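Local coordinates for protein dally-like, isoform A (Drosophila melanogaster, PDB 6XTZ) that is a glypican, probably at the cell surface, that binds Wnt and Hedgehog proteins and shields the palmitoleate lipid of Wnt to enable signalling at a distance, at residues K126-Y131 with R195-T200; E141-F146 with K188-I193; G183-K188 with I300-M305. The protein carries 5 engineered substitutions. One frame throughout, in Å; residues are numbered along the deposited sequence.

Interaction 1. Residues K126-Y131 with R195-T200; sequences KELETY and RSFVAT
In the long helical bundle of the glypican core, Leu128 and Tyr131 of helix 118-134 close round Phe197 of helix 185-216. Leu128 sits over one face of the phenyl ring: its CD2 lies 4.1 Å from the Phe197 ring centroid and only 8° off the normal, a centred CH-pi contact. The other branch, CD1, reaches the rim at Phe197 CZ (3.9 Å), and Leu128 CB rests beside Phe197 CE2, so that the leucine covers the ring from its middle to its outer end. Tyr131 passes the phenylalanine in the opposite direction. With CG anti to the backbone N (chi1 171°), its ring extends across to the second helix, where CE2 meets the carbonyl O of Phe197 at 3.3 Å, edge-on and close to the ring plane. The phenol OH goes one residue further and touches Val198 CG2 at 3.2 Å, tight for an oxygen against a methyl. The two helix segments run roughly parallel, 27° apart, with axes 10.9 Å from each other. Large side chains bridge the wide spacing of these two bundle helices. Leu139 of helix 139-158 packs on Leu128, Tyr131 and Phe197, while Leu95 of helix 51-110 meets Phe197. The side chain of Phe197 also comes within about 4 Å (nearest atoms) of the bound O-palmitoleoyl serine, and thus links this packing to the lipid pocket. Each helix keeps a threonine hydroxyl within its own backbone: Thr130 OG1 donates to Lys126 O at 2.8 Å and Thr200 OG1 to Ser196 O at 2.6 Å. In both cases the hydroxyl and the amide of the threonine grip one carbonyl from opposite faces of its plane.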
loop_
_atom_site.group_PDB
_atom_site.type_symbol
_atom_site.label_atom_id
_atom_site.label_comp_id
_atom_site.label_asym_id
_atom_site.label_seq_id
_atom_site.Cartn_x
_atom_site.Cartn_y
_atom_site.Cartn_z
ATOM N N LYS A 126 21.359 -8.185 17.237
ATOM C CA LYS A 126 21.943 -7.315 16.222
ATOM C C LYS A 126 21.529 -7.751 14.821
ATOM O O LYS A 126 21.221 -6.912 13.967
ATOM C CB LYS A 126 23.465 -7.300 16.360
ATOM C CG LYS A 126 24.164 -6.290 15.464
ATOM C CD LYS A 126 25.659 -6.241 15.743
ATOM C CE LYS A 126 26.318 -7.587 15.479
ATOM N NZ LYS A 126 27.785 -7.549 15.738
ATOM N N GLU A 127 21.506 -9.062 14.571
ATOM C CA GLU A 127 21.038 -9.556 13.280
ATOM C C GLU A 127 19.553 -9.275 13.089
ATOM O O GLU A 127 19.117 -8.937 11.983
ATOM C CB GLU A 127 21.318 -11.053 13.153
ATOM C CG GLU A 127 22.790 -11.435 13.222
ATOM C CD GLU A 127 23.512 -11.262 11.897
ATOM O OE1 GLU A 127 22.932 -10.669 10.962
ATOM O OE2 GLU A 127 24.666 -11.730 11.792
ATOM N N LEU A 128 18.761 -9.412 14.155
ATOM C CA LEU A 128 17.329 -9.153 14.049
ATOM C C LEU A 128 17.052 -7.680 13.778
ATOM O O LEU A 128 16.183 -7.345 12.966
ATOM C CB LEU A 128 16.616 -9.609 15.319
ATOM C CG LEU A 128 16.580 -11.117 15.572
ATOM C CD1 LEU A 128 15.870 -11.414 16.881
ATOM C CD2 LEU A 128 15.903 -11.834 14.416
ATOM N N GLU A 129 17.780 -6.786 14.453
ATOM C CA GLU A 129 17.621 -5.359 14.194
ATOM C C GLU A 129 18.052 -5.009 12.776
ATOM O O GLU A 129 17.427 -4.170 12.118
ATOM C CB GLU A 129 18.424 -4.546 15.208
ATOM C CG GLU A 129 17.995 -4.737 16.651
ATOM C CD GLU A 129 18.813 -3.897 17.609
ATOM O OE1 GLU A 129 19.409 -2.894 17.161
ATOM O OE2 GLU A 129 18.865 -4.239 18.809
ATOM N N THR A 130 19.121 -5.643 12.290
ATOM C CA THR A 130 19.592 -5.366 10.938
ATOM C C THR A 130 18.583 -5.835 9.897
ATOM O O THR A 130 18.384 -5.164 8.878
ATOM C CB THR A 130 20.953 -6.023 10.707
ATOM O OG1 THR A 130 21.893 -5.524 11.667
ATOM C CG2 THR A 130 21.466 -5.722 9.307
ATOM N N TYR A 131 17.925 -6.973 10.136
ATOM C CA TYR A 131 16.934 -7.447 9.176
ATOM C C TYR A 131 15.771 -6.471 9.060
ATOM O O TYR A 131 15.339 -6.133 7.951
ATOM C CB TYR A 131 16.409 -8.834 9.549
ATOM C CG TYR A 131 15.231 -9.202 8.674
ATOM C CD1 TYR A 131 15.424 -9.588 7.355
ATOM C CD2 TYR A 131 13.927 -9.110 9.146
ATOM C CE1 TYR A 131 14.356 -9.898 6.537
ATOM C CE2 TYR A 131 12.850 -9.416 8.333
ATOM C CZ TYR A 131 13.072 -9.811 7.029
ATOM O OH TYR A 131 12.010 -10.119 6.213
ATOM N N ARG A 195 8.928 -15.906 10.722
ATOM C CA ARG A 195 7.648 -15.464 10.173
ATOM C C ARG A 195 7.254 -14.101 10.722
ATOM O O ARG A 195 6.752 -13.245 9.983
ATOM C CB ARG A 195 6.556 -16.485 10.486
ATOM C CG ARG A 195 6.682 -17.815 9.772
ATOM C CD ARG A 195 5.698 -18.797 10.380
ATOM N NE ARG A 195 5.561 -20.026 9.606
ATOM C CZ ARG A 195 4.764 -21.029 9.951
ATOM N NH1 ARG A 195 4.033 -20.945 11.055
ATOM N NH2 ARG A 195 4.689 -22.115 9.193
ATOM N N SER A 196 7.472 -13.881 12.021
ATOM C CA SER A 196 7.055 -12.632 12.647
ATOM C C SER A 196 7.841 -11.448 12.096
ATOM O O SER A 196 7.265 -10.401 11.783
ATOM C CB SER A 196 7.219 -12.730 14.163
ATOM O OG SER A 196 6.660 -11.600 14.807
ATOM N N PHE A 197 9.161 -11.599 11.965
ATOM C CA PHE A 197 9.986 -10.487 11.504
ATOM C C PHE A 197 9.775 -10.205 10.022
ATOM O O PHE A 197 9.810 -9.043 9.596
ATOM C CB PHE A 197 11.458 -10.770 11.798
ATOM C CG PHE A 197 11.899 -10.304 13.154
ATOM C CD1 PHE A 197 11.683 -11.088 14.277
ATOM C CD2 PHE A 197 12.523 -9.077 13.308
ATOM C CE1 PHE A 197 12.084 -10.657 15.527
ATOM C CE2 PHE A 197 12.928 -8.641 14.557
ATOM C CZ PHE A 197 12.707 -9.431 15.666
ATOM N N VAL A 198 9.558 -11.247 9.217
ATOM C CA VAL A 198 9.285 -11.034 7.799
ATOM C C VAL A 198 7.947 -10.330 7.617
ATOM O O VAL A 198 7.831 -9.371 6.849
ATOM C CB VAL A 198 9.332 -12.368 7.031
ATOM C CG1 VAL A 198 8.898 -12.161 5.589
ATOM C CG2 VAL A 198 10.732 -12.956 7.081
ATOM N N ALA A 199 6.916 -10.787 8.334
ATOM C CA ALA A 199 5.605 -10.158 8.221
ATOM C C ALA A 199 5.626 -8.729 8.750
ATOM O O ALA A 199 4.971 -7.845 8.187
ATOM C CB ALA A 199 4.557 -10.990 8.960
ATOM N N THR A 200 6.378 -8.483 9.825
ATOM C CA THR A 200 6.421 -7.144 10.406
ATOM C C THR A 200 7.128 -6.164 9.477
ATOM O O THR A 200 6.635 -5.055 9.236
ATOM C CB THR A 200 7.110 -7.183 11.770
ATOM O OG1 THR A 200 6.444 -8.130 12.616
ATOM C CG2 THR A 200 7.072 -5.811 12.425
#

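Interaction 2. Residues E141-F146 with K188-I193; sequences EVMDKF and KLSVQI. With O18 (O-palmitoleoyl serine), chain H.
The Phe146 ring turns its edge to the last carbon, C16, of the palmitoleoyl chain of O18, which Leu189 touches from the other helix. Phe146 CE2 lies 3.9 Å from O18 C16, a carbon near the ring plane, and Leu189 CD2 is 3.7 Å from the same atom. The Phe146 ring also makes an edge-to-face contact with Phe121, and Val120 and Leu124 of helix 118-134 pack against it. Beside this aromatic wall the two helices come close, Met143 CA to Ser190 CA being 5.8 Å, a spacing that the small Ser190 opposite Met143 allows. Met143 curls round the serine. Bends at chi2 (-62°) and chi3 (-56°) fold the chain back, and both Met143 CB and Met143 CE come within 3.5 Å of Ser190 OG. The thioether methyl also reaches Ile193 CD1, which in turn lies 4.0 Å from O18 C12; the methionine is thus a second-shell residue behind an isoleucine that borders the lipid. Although packed by methylene and methyl groups, the serine hydroxyl has polar partners: it bonds to Pro186 O one turn back and accepts a bond from a water (3.0 Å from Ser190 OG to the water oxygen). That water also donates to Asp144 OD1, at 2.7 Å, and so joins the solvent-facing carboxylate to the buried hydroxyl across the helix pair. This close helix pair contributes Phe146 and Leu189 to the pocket that holds the palmitoleoyl chain of O-palmitoleoyl serine, consistent with shielding of the Wnt lipid.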
loop_
_atom_site.group_PDB
_atom_site.type_symbol
_atom_site.label_atom_id
_atom_site.label_comp_id
_atom_site.label_asym_id
_atom_site.label_seq_id
_atom_site.Cartn_x
_atom_site.Cartn_y
_atom_site.Cartn_z
ATOM N N GLU A 141 18.896 -18.902 8.708
ATOM C CA GLU A 141 20.319 -19.208 8.801
ATOM C C GLU A 141 20.916 -18.669 10.096
ATOM O O GLU A 141 21.686 -19.363 10.772
ATOM C CB GLU A 141 21.053 -18.638 7.588
ATOM C CG GLU A 141 22.563 -18.757 7.649
ATOM C CD GLU A 141 23.244 -18.088 6.471
ATOM O OE1 GLU A 141 22.657 -18.084 5.368
ATOM O OE2 GLU A 141 24.361 -17.558 6.648
ATOM N N VAL A 142 20.565 -17.435 10.464
ATOM C CA VAL A 142 21.084 -16.857 11.700
ATOM C C VAL A 142 20.516 -17.587 12.914
ATOM O O VAL A 142 21.220 -17.807 13.908
ATOM C CB VAL A 142 20.784 -15.347 11.748
ATOM C CG1 VAL A 142 21.228 -14.755 13.074
ATOM C CG2 VAL A 142 21.475 -14.635 10.595
ATOM N N MET A 143 19.242 -17.980 12.852
ATOM C CA MET A 143 18.641 -18.707 13.965
ATOM C C MET A 143 19.291 -20.074 14.149
ATOM O O MET A 143 19.530 -20.505 15.284
ATOM C CB MET A 143 17.135 -18.859 13.748
ATOM C CG MET A 143 16.346 -17.561 13.830
ATOM S SD MET A 143 16.458 -16.765 15.442
ATOM C CE MET A 143 15.880 -18.078 16.515
ATOM N N ASP A 144 19.584 -20.770 13.048
ATOM C CA ASP A 144 20.200 -22.089 13.152
ATOM C C ASP A 144 21.610 -22.001 13.722
ATOM O O ASP A 144 22.007 -22.837 14.541
ATOM C CB ASP A 144 20.211 -22.775 11.785
ATOM C CG ASP A 144 18.818 -23.123 11.296
ATOM O OD1 ASP A 144 17.905 -23.250 12.140
ATOM O OD2 ASP A 144 18.634 -23.272 10.069
ATOM N N LYS A 145 22.382 -20.996 13.301
ATOM C CA LYS A 145 23.710 -20.802 13.873
ATOM C C LYS A 145 23.632 -20.376 15.332
ATOM O O LYS A 145 24.551 -20.655 16.110
ATOM C CB LYS A 145 24.494 -19.770 13.061
ATOM C CG LYS A 145 24.797 -20.201 11.634
ATOM C CD LYS A 145 25.696 -19.195 10.934
ATOM C CE LYS A 145 26.074 -19.672 9.540
ATOM N NZ LYS A 145 26.960 -18.699 8.841
ATOM N N PHE A 146 22.546 -19.703 15.718
ATOM C CA PHE A 146 22.361 -19.319 17.114
ATOM C C PHE A 146 22.216 -20.546 18.004
ATOM O O PHE A 146 22.899 -20.671 19.028
ATOM C CB PHE A 146 21.141 -18.407 17.238
ATOM C CG PHE A 146 20.729 -18.124 18.653
ATOM C CD1 PHE A 146 21.476 -17.274 19.451
ATOM C CD2 PHE A 146 19.578 -18.689 19.176
ATOM C CE1 PHE A 146 21.092 -17.006 20.751
ATOM C CE2 PHE A 146 19.188 -18.425 20.476
ATOM C CZ PHE A 146 19.946 -17.583 21.265
ATOM N N LYS A 188 10.831 -24.868 16.171
ATOM C CA LYS A 188 9.532 -24.205 16.230
ATOM C C LYS A 188 9.686 -22.726 16.555
ATOM O O LYS A 188 8.964 -21.884 16.010
ATOM C CB LYS A 188 8.632 -24.891 17.257
ATOM C CG LYS A 188 8.108 -26.253 16.825
ATOM C CD LYS A 188 7.231 -26.867 17.905
ATOM C CE LYS A 188 6.582 -28.158 17.430
ATOM N NZ LYS A 188 5.647 -27.930 16.297
ATOM N N LEU A 189 10.628 -22.389 17.437
ATOM C CA LEU A 189 10.827 -20.992 17.804
ATOM C C LEU A 189 11.492 -20.213 16.675
ATOM O O LEU A 189 11.168 -19.043 16.446
ATOM C CB LEU A 189 11.657 -20.903 19.085
ATOM C CG LEU A 189 11.842 -19.517 19.703
ATOM C CD1 LEU A 189 10.501 -18.916 20.088
ATOM C CD2 LEU A 189 12.760 -19.596 20.910
ATOM N N SER A 190 12.420 -20.848 15.954
ATOM C CA SER A 190 13.106 -20.161 14.864
ATOM C C SER A 190 12.142 -19.794 13.744
ATOM O O SER A 190 12.247 -18.712 13.154
ATOM C CB SER A 190 14.240 -21.031 14.323
ATOM O OG SER A 190 15.217 -21.273 15.318
ATOM N N VAL A 191 11.195 -20.681 13.434
ATOM C CA VAL A 191 10.245 -20.399 12.364
ATOM C C VAL A 191 9.268 -19.311 12.789
ATOM O O VAL A 191 8.960 -18.398 12.013
ATOM C CB VAL A 191 9.512 -21.685 11.943
ATOM C CG1 VAL A 191 8.480 -21.376 10.872
ATOM C CG2 VAL A 191 10.505 -22.714 11.439
ATOM N N GLN A 192 8.767 -19.385 14.026
ATOM C CA GLN A 192 7.822 -18.378 14.497
ATOM C C GLN A 192 8.467 -17.003 14.594
ATOM O O GLN A 192 7.797 -15.990 14.356
ATOM C CB GLN A 192 7.238 -18.797 15.845
ATOM C CG GLN A 192 6.347 -20.030 15.764
ATOM C CD GLN A 192 5.864 -20.501 17.123
ATOM O OE1 GLN A 192 6.040 -19.815 18.130
ATOM N NE2 GLN A 192 5.256 -21.680 17.157
ATOM N N ILE A 193 9.756 -16.940 14.931
ATOM C CA ILE A 193 10.458 -15.660 14.931
ATOM C C ILE A 193 10.660 -15.164 13.504
ATOM O O ILE A 193 10.441 -13.983 13.205
ATOM C CB ILE A 193 11.796 -15.783 15.682
ATOM C CG1 ILE A 193 11.555 -15.970 17.182
ATOM C CG2 ILE A 193 12.671 -14.564 15.429
ATOM C CD1 ILE A 193 12.827 -16.121 17.986
HETATM C CA O18 H . 5.050 -5.565 25.761
HETATM C CB O18 H . 6.534 -5.703 26.058
HETATM C C1 O18 H . 8.107 -7.415 25.615
HETATM C C2 O18 H . 8.626 -8.360 24.574
HETATM C C3 O18 H . 8.877 -7.703 23.223
HETATM C C4 O18 H . 9.633 -8.609 22.264
HETATM C C5 O18 H . 10.037 -7.943 20.959
HETATM C C6 O18 H . 10.931 -8.807 20.081
HETATM C C7 O18 H . 12.251 -9.188 20.728
HETATM C C8 O18 H . 13.134 -10.085 19.862
HETATM C C9 O18 H . 12.535 -11.432 19.601
HETATM C C10 O18 H . 12.973 -12.583 20.073
HETATM C C11 O18 H . 14.154 -12.781 20.971
HETATM C C12 O18 H . 14.634 -14.230 21.026
HETATM C C13 O18 H . 15.773 -14.462 22.008
HETATM C C14 O18 H . 16.297 -15.891 22.030
HETATM C C15 O18 H . 15.266 -16.931 22.419
HETATM C C16 O18 H . 15.841 -18.327 22.523
HETATM C C O18 H . 5.041 -4.855 24.408
HETATM N N O18 H . 4.394 -6.859 25.682
HETATM O OG O18 H . 7.108 -6.666 25.146
HETATM O O11 O18 H . 8.531 -7.334 26.737
HETATM O O O18 H . 4.351 -3.854 24.233
HETATM O O HOH W 1 16.805 -23.744 14.581
#

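Interaction 3. Residues G183-K188 with I300-M305; sequences GDVPDK and ISEAIM
Val185 and Glu302 form the close part of this contact. The valine turns its CG2 onto the acid, meeting Glu302 CD at 3.6 Å, with Glu302 CG and OE1 flanking the same methyl. Glu302 lies across it in extended form; a chi1 of -177° points the chain away from its own backbone N and over the valine. The other branch of Val185, CG1, approaches Ala303 CB more loosely, at 4.5 Å, where the backbones pass with 6.2 Å between Val185 CA and Ala303 CA. On the solvent side the contact thins out. Exposed Asp184 brings OD1 to 4.2 Å from Glu302 OE2, the two carboxylate planes 80° apart. The like charges would tend to repel and might raise the proton affinity of either acid. Asp184 occupies the N-cap position of helix 185-216, yet its side chain makes no capping bond. Were Glu302 cut back to an alanine, Val185 CG2 would probably lose the CG and carboxylate that now cover it, leaving a gap at the surface. Deeper in, Pro186 packs on Phe147 and Tyr151 of helix 139-158, and Ile300 on Phe106 and Tyr110 of helix 51-110. This is the first turn of one bundle helix lodged against the flank of another, near one end of the elongated all-helical glypican core.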
loop_
_atom_site.group_PDB
_atom_site.type_symbol
_atom_site.label_atom_id
_atom_site.label_comp_id
_atom_site.label_asym_id
_atom_site.label_seq_id
_atom_site.Cartn_x
_atom_site.Cartn_y
_atom_site.Cartn_z
ATOM N N GLY A 183 15.077 -31.061 21.496
ATOM C CA GLY A 183 13.846 -31.465 20.847
ATOM C C GLY A 183 13.506 -30.563 19.679
ATOM O O GLY A 183 14.402 -30.111 18.960
ATOM N N ASP A 184 12.217 -30.287 19.482
ATOM C CA ASP A 184 11.753 -29.434 18.395
ATOM C C ASP A 184 11.526 -27.991 18.833
ATOM O O ASP A 184 10.996 -27.194 18.053
ATOM C CB ASP A 184 10.469 -30.008 17.787
ATOM C CG ASP A 184 9.353 -30.169 18.807
ATOM O OD1 ASP A 184 9.544 -29.788 19.982
ATOM O OD2 ASP A 184 8.278 -30.680 18.433
ATOM N N VAL A 185 11.909 -27.643 20.063
ATOM C CA VAL A 185 11.681 -26.281 20.557
ATOM C C VAL A 185 12.478 -25.249 19.767
ATOM O O VAL A 185 11.891 -24.214 19.388
ATOM C CB VAL A 185 11.956 -26.217 22.067
ATOM C CG1 VAL A 185 11.846 -24.788 22.576
ATOM C CG2 VAL A 185 10.996 -27.128 22.817
ATOM N N PRO A 186 13.774 -25.427 19.490
ATOM C CA PRO A 186 14.485 -24.412 18.692
ATOM C C PRO A 186 13.924 -24.233 17.293
ATOM O O PRO A 186 13.792 -23.095 16.824
ATOM C CB PRO A 186 15.925 -24.939 18.660
ATOM C CG PRO A 186 16.042 -25.777 19.881
ATOM C CD PRO A 186 14.709 -26.442 20.020
ATOM N N ASP A 187 13.591 -25.329 16.607
ATOM C CA ASP A 187 13.069 -25.220 15.248
ATOM C C ASP A 187 11.713 -24.527 15.228
ATOM O O ASP A 187 11.454 -23.685 14.361
ATOM C CB ASP A 187 12.976 -26.604 14.607
ATOM C CG ASP A 187 14.339 -27.213 14.339
ATOM O OD1 ASP A 187 15.286 -26.452 14.049
ATOM O OD2 ASP A 187 14.464 -28.454 14.422
ATOM N N LYS A 188 10.831 -24.868 16.171
ATOM C CA LYS A 188 9.532 -24.205 16.230
ATOM C C LYS A 188 9.686 -22.726 16.555
ATOM O O LYS A 188 8.964 -21.884 16.010
ATOM C CB LYS A 188 8.632 -24.891 17.257
ATOM C CG LYS A 188 8.108 -26.253 16.825
ATOM C CD LYS A 188 7.231 -26.867 17.905
ATOM C CE LYS A 188 6.582 -28.158 17.430
ATOM N NZ LYS A 188 5.647 -27.930 16.297
ATOM N N ILE A 300 11.747 -22.801 27.356
ATOM C CA ILE A 300 13.055 -23.151 27.900
ATOM C C ILE A 300 12.949 -24.383 28.790
ATOM O O ILE A 300 13.821 -25.260 28.767
ATOM C CB ILE A 300 13.657 -21.954 28.658
ATOM C CG1 ILE A 300 13.838 -20.761 27.719
ATOM C CG2 ILE A 300 14.987 -22.333 29.298
ATOM C CD1 ILE A 300 14.402 -19.533 28.400
ATOM N N SER A 301 11.879 -24.471 29.583
ATOM C CA SER A 301 11.701 -25.619 30.465
ATOM C C SER A 301 11.529 -26.906 29.669
ATOM O O SER A 301 12.016 -27.967 30.079
ATOM C CB SER A 301 10.504 -25.392 31.386
ATOM O OG SER A 301 10.716 -24.270 32.225
ATOM N N GLU A 302 10.842 -26.834 28.527
ATOM C CA GLU A 302 10.716 -28.016 27.680
ATOM C C GLU A 302 12.050 -28.371 27.034
ATOM O O GLU A 302 12.371 -29.553 26.871
ATOM C CB GLU A 302 9.644 -27.793 26.613
ATOM C CG GLU A 302 9.406 -29.006 25.725
ATOM C CD GLU A 302 8.357 -28.758 24.661
ATOM O OE1 GLU A 302 7.832 -27.627 24.592
ATOM O OE2 GLU A 302 8.055 -29.696 23.894
ATOM N N ALA A 303 12.842 -27.360 26.667
ATOM C CA ALA A 303 14.158 -27.627 26.098
ATOM C C ALA A 303 15.077 -28.287 27.119
ATOM O O ALA A 303 15.826 -29.211 26.781
ATOM C CB ALA A 303 14.776 -26.331 25.574
ATOM N N ILE A 304 15.030 -27.829 28.372
ATOM C CA ILE A 304 15.848 -28.437 29.416
ATOM C C ILE A 304 15.360 -29.848 29.723
ATOM O O ILE A 304 16.162 -30.769 29.922
ATOM C CB ILE A 304 15.852 -27.549 30.674
ATOM C CG1 ILE A 304 16.467 -26.184 30.361
ATOM C CG2 ILE A 304 16.607 -28.226 31.810
ATOM C CD1 ILE A 304 17.891 -26.259 29.857
ATOM N N MET A 305 14.039 -30.040 29.764
ATOM C CA MET A 305 13.484 -31.374 29.969
ATOM C C MET A 305 13.906 -32.325 28.856
ATOM O O MET A 305 14.221 -33.494 29.111
ATOM C CB MET A 305 11.960 -31.291 30.065
ATOM C CG MET A 305 11.227 -32.583 29.737
ATOM S SD MET A 305 9.436 -32.359 29.733
ATOM C CE MET A 305 8.911 -33.770 28.764
#

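How the interactions relate
All three contacts use helix 185-216, and they follow it from its first turn: interaction 3, then interaction 2, then interaction 1. Centres lie about 12 Å apart between interactions 3 and 2, 11 Å between 2 and 1, and 21 Å between 3 and 1. Interaction 2 is nested within the chain loop closed by interaction 1, whereas interaction 3 crosses both. Along helix 185-216 the partners are helix 296-322, far off in sequence, then helix 139-158 and helix 118-134, which are neighbours in the chain. Glu127 CG and Val142 CG1, 3.7 Å apart, join interactions 1 and 2 directly; interactions 2 and 3 share Lys188. Helix 185-216 thereby ties these three helices together alongside the palmitoleate pocket.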